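Local coordinates for protein xylulokinase (Brucella ovis, PDB 5VM1) that probably phosphorylates D-xylulose to D-xylulose 5-phosphate at the expense of ATP, as a member of the FGGY family of carbohydrate kinases, at residues R146-A149 with D150-A153; T201-G204 with E205-P209. One frame throughout, in Å; residues are numbered along the deposited sequence.

Contact 1: residues R146-A149 with D150-A153; sequences RNEA and DIFA
Glu148 and Ile151 meet where helix 137-147 gives way to the short helix 149-153, and both the backbone and the side chain of Glu148 take part. From CB its side chain runs extended, CG lying opposite the carbonyl carbon (chi1 -54°), and travels alongside Ile151 in the same direction. CB passes 4.3 Å from Asp150 OD1; at the far end CD lies 4.2 Å from Ile151 CD1, and OE2 comes to 3.5 Å from that same methyl. The touch on the methyl is packing, while the charge of OE2 is met by a salt bridge to Arg101 NE. Glu148 is also the N-cap of the second helix: its carbonyl O accepts Phe152 N at 3.1 Å in the carbonyl plane, with 143° at the hydrogen. One residue on, Ala149 O takes Ala153 N, also at 3.1 Å, the donor tilted 27° from the plane of that carbonyl. Asp150 OD1 receives a weak bond, 2.7 Å long, from Ile151 N, the next residue in the chain. The Asp150 carboxylate at the start of the helix is consistent with a favourable interaction with the helix dipole, and Arg101 probably offsets the charge of Glu148 beside this second carboxylate.

Contact 2: residues T201-G204 with E205-P209; sequences TGLG and EGQMP
Two similar first torsions, -56° at Leu203 and -74° at Gln207, set CG of each residue opposite its own carbonyl carbon and send the two side chains across one another at about a right angle. The Gln207 chain then stays extended and carries its amide back to the residues just before the 3-10 segment. There OE1 accepts Gly204 N at 2.9 Å, a nearly straight bond lying in the plane of the amide carbonyl. The same oxygen sits 3.2 Å from Leu203 CB, and Leu203 CD2 rests over one face of the amide, off-centre, 3.5 Å from Gln207 NE2. With NE2 donating to Ile155 O, both the oxygen and the nitrogen of the amide have partners, which probably sets its orientation. The backbone returns the bond: Gln207 N donates to Gly204 O at 3.2 Å, but from above the carbonyl plane. Met208, bent along its chain, brings CE to 3.8 Å from Leu203 CD1, an apolar touch extended by Val158 and Trp185, which both side chains meet. Upstream, Gly202 has the positive phi of a Schellman motif and ends helix 195-200. The whole is a helix C-cap followed by a 3-10 turn over 205-207, with Gln207 and Gly204, just ahead of that turn, joined by a reciprocal pair of bonds.

Followed from the N terminus, the chain leaves helix 137-147, and contact 1 closes a short local turn into helix 149-153. Strand 157-159 and helix 161-170 come next, and only after helix 195-200 does contact 2 close its own turn, just before strand 210-212. The two therefore stand in series, neither enclosing nor crossing the other, with centres about 15 Å apart. They nevertheless touch in space: Phe152 packs against the backbone and the Leu203 side chain of the later loop, its CZ 3.5 Å from Gly202 O and 4.0 Å from Leu203 CD2. Leu141 of helix 137-147 meets both Phe152 and Leu203, tying the helical turn to the later loop within the N-terminal part of the FGGY kinase, away from the probable catalytic and substrate-binding residues.

Contact 1: residues R146-A149 with D150-A153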
# COMPACT_ATOMS: atom_id res chain seq x y z
N ARG A 146 -25.72 -5.06 10.08
CA ARG A 146 -26.97 -4.35 9.84
C ARG A 146 -27.70 -4.79 8.59
O ARG A 146 -28.94 -4.80 8.58
CB ARG A 146 -26.70 -2.85 9.70
CG ARG A 146 -26.13 -2.19 10.92
CD ARG A 146 -25.89 -0.73 10.68
NE ARG A 146 -25.40 -0.12 11.90
CZ ARG A 146 -24.96 1.13 12.01
NH1 ARG A 146 -24.93 1.94 10.96
NH2 ARG A 146 -24.56 1.55 13.19
N ASN A 147 -26.97 -5.23 7.57
CA ASN A 147 -27.58 -5.55 6.29
C ASN A 147 -27.54 -7.04 5.98
O ASN A 147 -28.38 -7.51 5.21
CB ASN A 147 -26.89 -4.78 5.16
CG ASN A 147 -27.01 -3.29 5.33
OD1 ASN A 147 -26.06 -2.62 5.75
ND2 ASN A 147 -28.19 -2.76 5.03
N GLU A 148 -26.59 -7.77 6.56
CA GLU A 148 -26.49 -9.21 6.38
C GLU A 148 -26.36 -9.90 7.74
O GLU A 148 -25.37 -10.56 8.04
CB GLU A 148 -25.33 -9.59 5.49
CG GLU A 148 -25.31 -8.92 4.16
CD GLU A 148 -24.25 -9.52 3.28
OE1 GLU A 148 -24.36 -9.44 2.03
OE2 GLU A 148 -23.32 -10.11 3.86
N ALA A 149 -27.40 -9.75 8.57
CA ALA A 149 -27.34 -10.17 9.97
C ALA A 149 -27.21 -11.68 10.13
O ALA A 149 -26.61 -12.14 11.11
CB ALA A 149 -28.56 -9.64 10.72
N ASP A 150 -27.78 -12.48 9.21
CA ASP A 150 -27.62 -13.93 9.29
C ASP A 150 -26.17 -14.35 9.14
O ASP A 150 -25.71 -15.29 9.80
CB ASP A 150 -28.49 -14.64 8.23
CG ASP A 150 -28.23 -14.17 6.79
OD1 ASP A 150 -27.49 -13.17 6.55
OD2 ASP A 150 -28.80 -14.81 5.88
N ILE A 151 -25.43 -13.69 8.25
CA ILE A 151 -24.00 -13.91 8.10
C ILE A 151 -23.22 -13.42 9.31
O ILE A 151 -22.19 -14.01 9.66
CB ILE A 151 -23.56 -13.25 6.79
CG1 ILE A 151 -24.20 -14.04 5.64
CG2 ILE A 151 -22.02 -13.07 6.73
CD1 ILE A 151 -23.91 -13.54 4.28
N PHE A 152 -23.66 -12.34 9.95
CA PHE A 152 -22.91 -11.81 11.08
C PHE A 152 -22.99 -12.75 12.28
O PHE A 152 -22.00 -12.92 13.01
CB PHE A 152 -23.42 -10.41 11.43
CG PHE A 152 -22.56 -9.69 12.42
CD1 PHE A 152 -21.36 -9.10 12.01
CD2 PHE A 152 -22.96 -9.57 13.74
CE1 PHE A 152 -20.55 -8.41 12.93
CE2 PHE A 152 -22.18 -8.90 14.66
CZ PHE A 152 -20.97 -8.32 14.27
N ALA A 153 -24.14 -13.39 12.49
CA ALA A 153 -24.33 -14.29 13.62
C ALA A 153 -23.45 -15.51 13.56
O ALA A 153 -23.14 -16.09 14.61
CB ALA A 153 -25.80 -14.73 13.69

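Contact 2: residues T201-G204 with E205-P209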
# COMPACT_ATOMS: atom_id res chain seq x y z
N THR A 201 -17.90 -2.86 17.42
CA THR A 201 -18.35 -3.35 16.13
C THR A 201 -19.00 -4.71 16.25
O THR A 201 -19.37 -5.30 15.22
CB THR A 201 -17.17 -3.41 15.15
OG1 THR A 201 -16.28 -4.47 15.52
CG2 THR A 201 -16.39 -2.09 15.24
N GLY A 202 -19.14 -5.23 17.47
CA GLY A 202 -19.90 -6.42 17.73
C GLY A 202 -19.11 -7.70 17.73
O GLY A 202 -19.69 -8.77 17.53
N LEU A 203 -17.80 -7.63 17.96
CA LEU A 203 -16.96 -8.81 17.90
C LEU A 203 -16.09 -8.87 19.15
O LEU A 203 -16.00 -7.92 19.94
CB LEU A 203 -16.07 -8.80 16.66
CG LEU A 203 -16.66 -8.69 15.26
CD1 LEU A 203 -15.53 -8.41 14.28
CD2 LEU A 203 -17.41 -9.95 14.89
N GLY A 204 -15.43 -10.01 19.33
CA GLY A 204 -14.53 -10.22 20.43
C GLY A 204 -13.18 -10.61 19.88
O GLY A 204 -13.03 -10.85 18.68
N GLU A 205 -12.18 -10.64 20.76
CA GLU A 205 -10.81 -10.93 20.32
C GLU A 205 -10.65 -12.37 19.84
O GLU A 205 -9.79 -12.64 18.99
CB GLU A 205 -9.85 -10.61 21.45
CG GLU A 205 -8.39 -10.72 21.10
CD GLU A 205 -7.54 -9.98 22.10
OE1 GLU A 205 -6.30 -10.02 21.99
OE2 GLU A 205 -8.14 -9.36 23.01
N GLY A 206 -11.48 -13.29 20.34
CA GLY A 206 -11.45 -14.67 19.90
C GLY A 206 -11.86 -14.88 18.47
O GLY A 206 -11.68 -15.99 17.95
N GLN A 207 -12.47 -13.88 17.84
CA GLN A 207 -12.80 -13.89 16.43
C GLN A 207 -11.70 -13.26 15.59
O GLN A 207 -11.89 -13.10 14.39
CB GLN A 207 -14.11 -13.16 16.16
CG GLN A 207 -15.38 -13.89 16.58
CD GLN A 207 -16.56 -12.93 16.69
OE1 GLN A 207 -16.48 -11.90 17.37
NE2 GLN A 207 -17.65 -13.25 16.00
N MET A 208 -10.60 -12.81 16.22
CA MET A 208 -9.45 -12.32 15.47
C MET A 208 -8.39 -13.39 15.43
O MET A 208 -8.34 -14.26 16.31
CB MET A 208 -8.87 -11.03 16.09
CG MET A 208 -9.82 -9.85 16.27
SD MET A 208 -10.25 -9.02 14.73
CE MET A 208 -11.91 -9.62 14.40
N PRO A 209 -7.51 -13.36 14.43
CA PRO A 209 -6.33 -14.24 14.46
C PRO A 209 -5.34 -13.76 15.50
O PRO A 209 -5.38 -12.63 15.99
CB PRO A 209 -5.75 -14.11 13.05
CG PRO A 209 -6.10 -12.71 12.67
CD PRO A 209 -7.48 -12.47 13.26